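Local coordinates for flagellar hook-associated protein 2 (Helicobacter pylori, PDB 6IWY), which caps the tip of the growing flagellar filament, promoting flagellin polymerization there and preventing exported subunits from leaking away, at residues N206-I211 / D224-N229. Numbering follows the deposited sequence.
Sequences NGDISI and DRRGGN
R225 runs almost straight from CG to NE (chi2 173°, chi3 -162°), and this stretched chain passes the carbonyl of D208 with CB and CG and delivers NE to the carbonyl of G207, whereas R226 bends at chi2 and chi3 and folds back across the side chain of D208. NE of R225 donates to the carbonyl O of G207 at 2.9 Å, with the acceptor close to the guanidinium plane but the donor well above the plane of the carbonyl. The backbone N of R225 gives a second bond, to D208 O, at 3.1 Å. One arginine thus grips two successive carbonyls: its backbone takes D208 O, and the long, extended side chain is what lets NE reach the preceding one; its NH1 goes on to S359. A CA-H...O contact from D224, 3.4 Å from CA to D208 O, adds to the hold on that oxygen. These bonds lie at one end of the antiparallel pairing of strands 209-214 and 219-224, which share a three-stranded sheet with 129-132; I209 and D224 form a non-hydrogen-bonded pair there. A type I turn from D224 to G227 then leads the chain out of the sheet, with G227 at positive phi, where a CB would press on the preceding carbonyl. G207 meets the same demand as the chain leaves helix 201-205, and the short side chain of N206 brings OD1 forward to D208 N, forming an Asx turn. R226 and D208 cross at about a right angle. NH1 of R226 forms a salt bridge with D224 OD2 (2.9 Å), met on the syn side but 35° out of the carboxylate plane, and also bonds to K158 O, so both acceptors hold this one nitrogen. Buried I209 packs its branched hydrocarbon against L194 of helix 179-196, L203 and F200.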
loop_
_atom_site.group_PDB
_atom_site.type_symbol
_atom_site.label_atom_id
_atom_site.label_comp_id
_atom_site.label_asym_id
_atom_site.label_seq_id
_atom_site.Cartn_x
_atom_site.Cartn_y
_atom_site.Cartn_z
ATOM N N ASN A 206 -2.365 13.905 -9.396
ATOM C CA ASN A 206 -1.812 12.762 -10.147
ATOM C C ASN A 206 -2.163 11.398 -9.545
ATOM O O ASN A 206 -1.733 10.373 -10.046
ATOM C CB ASN A 206 -0.289 12.875 -10.278
ATOM C CG ASN A 206 0.451 12.666 -8.943
ATOM O OD1 ASN A 206 -0.163 12.441 -7.886
ATOM N ND2 ASN A 206 1.783 12.765 -8.990
ATOM N N GLY A 207 -2.902 11.395 -8.440
ATOM C CA GLY A 207 -3.348 10.164 -7.811
ATOM C C GLY A 207 -2.403 9.507 -6.816
ATOM O O GLY A 207 -2.702 8.422 -6.341
ATOM N N ASP A 208 -1.266 10.125 -6.514
ATOM C CA ASP A 208 -0.340 9.540 -5.560
ATOM C C ASP A 208 -0.990 9.557 -4.163
ATOM O O ASP A 208 -0.960 8.569 -3.413
ATOM C CB ASP A 208 1.007 10.272 -5.586
ATOM C CG ASP A 208 1.894 9.854 -6.772
ATOM O OD1 ASP A 208 1.775 8.708 -7.280
ATOM O OD2 ASP A 208 2.732 10.669 -7.221
ATOM N N ILE A 209 -1.608 10.665 -3.814
ATOM C CA ILE A 209 -2.315 10.713 -2.547
ATOM C C ILE A 209 -3.798 10.693 -2.802
ATOM O O ILE A 209 -4.318 11.511 -3.568
ATOM C CB ILE A 209 -1.973 11.947 -1.702
ATOM C CG1 ILE A 209 -0.509 11.912 -1.306
ATOM C CG2 ILE A 209 -2.743 11.910 -0.439
ATOM C CD1 ILE A 209 -0.099 13.095 -0.387
ATOM N N SER A 210 -4.480 9.770 -2.144
ATOM C CA SER A 210 -5.920 9.768 -2.173
ATOM C C SER A 210 -6.487 9.398 -0.818
ATOM O O SER A 210 -5.810 8.798 0.023
ATOM C CB SER A 210 -6.417 8.794 -3.235
ATOM O OG SER A 210 -5.861 7.527 -2.994
ATOM N N ILE A 211 -7.748 9.767 -0.641
ATOM C CA ILE A 211 -8.530 9.463 0.531
ATOM C C ILE A 211 -9.863 8.884 0.064
ATOM O O ILE A 211 -10.741 9.614 -0.361
ATOM C CB ILE A 211 -8.786 10.739 1.316
ATOM C CG1 ILE A 211 -7.473 11.302 1.855
ATOM C CG2 ILE A 211 -9.696 10.480 2.485
ATOM C CD1 ILE A 211 -7.326 12.728 1.613
ATOM N N ASP A 224 -0.975 6.589 0.262
ATOM C CA ASP A 224 0.112 7.222 -0.473
ATOM C C ASP A 224 0.877 6.143 -1.250
ATOM O O ASP A 224 1.554 5.313 -0.646
ATOM C CB ASP A 224 1.053 7.929 0.487
ATOM C CG ASP A 224 2.201 8.657 -0.239
ATOM O OD1 ASP A 224 2.143 8.859 -1.490
ATOM O OD2 ASP A 224 3.176 9.041 0.462
ATOM N N ARG A 225 0.759 6.152 -2.573
ATOM C CA ARG A 225 1.396 5.152 -3.376
ATOM C C ARG A 225 2.896 5.280 -3.354
ATOM O O ARG A 225 3.581 4.293 -3.623
ATOM C CB ARG A 225 0.969 5.231 -4.816
ATOM C CG ARG A 225 -0.487 5.036 -5.125
ATOM C CD ARG A 225 -0.759 5.338 -6.663
ATOM N NE ARG A 225 -2.199 5.565 -6.859
ATOM C CZ ARG A 225 -3.101 4.614 -7.139
ATOM N NH1 ARG A 225 -2.733 3.334 -7.324
ATOM N NH2 ARG A 225 -4.395 4.948 -7.240
ATOM N N ARG A 226 3.438 6.462 -3.063
ATOM C CA ARG A 226 4.906 6.558 -2.973
ATOM C C ARG A 226 5.460 5.915 -1.704
ATOM O O ARG A 226 6.664 5.688 -1.599
ATOM C CB ARG A 226 5.466 7.974 -3.088
ATOM C CG ARG A 226 4.773 8.937 -4.037
ATOM C CD ARG A 226 3.936 9.856 -3.161
ATOM N NE ARG A 226 4.589 11.133 -3.001
ATOM C CZ ARG A 226 4.536 11.906 -1.923
ATOM N NH1 ARG A 226 3.883 11.543 -0.827
ATOM N NH2 ARG A 226 5.204 13.057 -1.957
ATOM N N GLY A 227 4.590 5.614 -0.748
ATOM C CA GLY A 227 4.992 4.921 0.452
ATOM C C GLY A 227 5.461 5.777 1.611
ATOM O O GLY A 227 5.863 5.247 2.609
ATOM N N GLY A 228 5.377 7.094 1.518
ATOM C CA GLY A 228 5.880 7.941 2.594
ATOM C C GLY A 228 5.094 7.804 3.899
ATOM O O GLY A 228 3.952 7.398 3.904
ATOM N N ASN A 229 5.734 8.164 5.005
ATOM C CA ASN A 229 5.080 8.280 6.288
ATOM C C ASN A 229 3.767 9.021 6.181
ATOM O O ASN A 229 3.667 9.995 5.450
ATOM C CB ASN A 229 5.989 9.009 7.245
ATOM C CG ASN A 229 7.208 8.198 7.625
ATOM O OD1 ASN A 229 7.376 7.060 7.202
ATOM N ND2 ASN A 229 8.066 8.778 8.433
#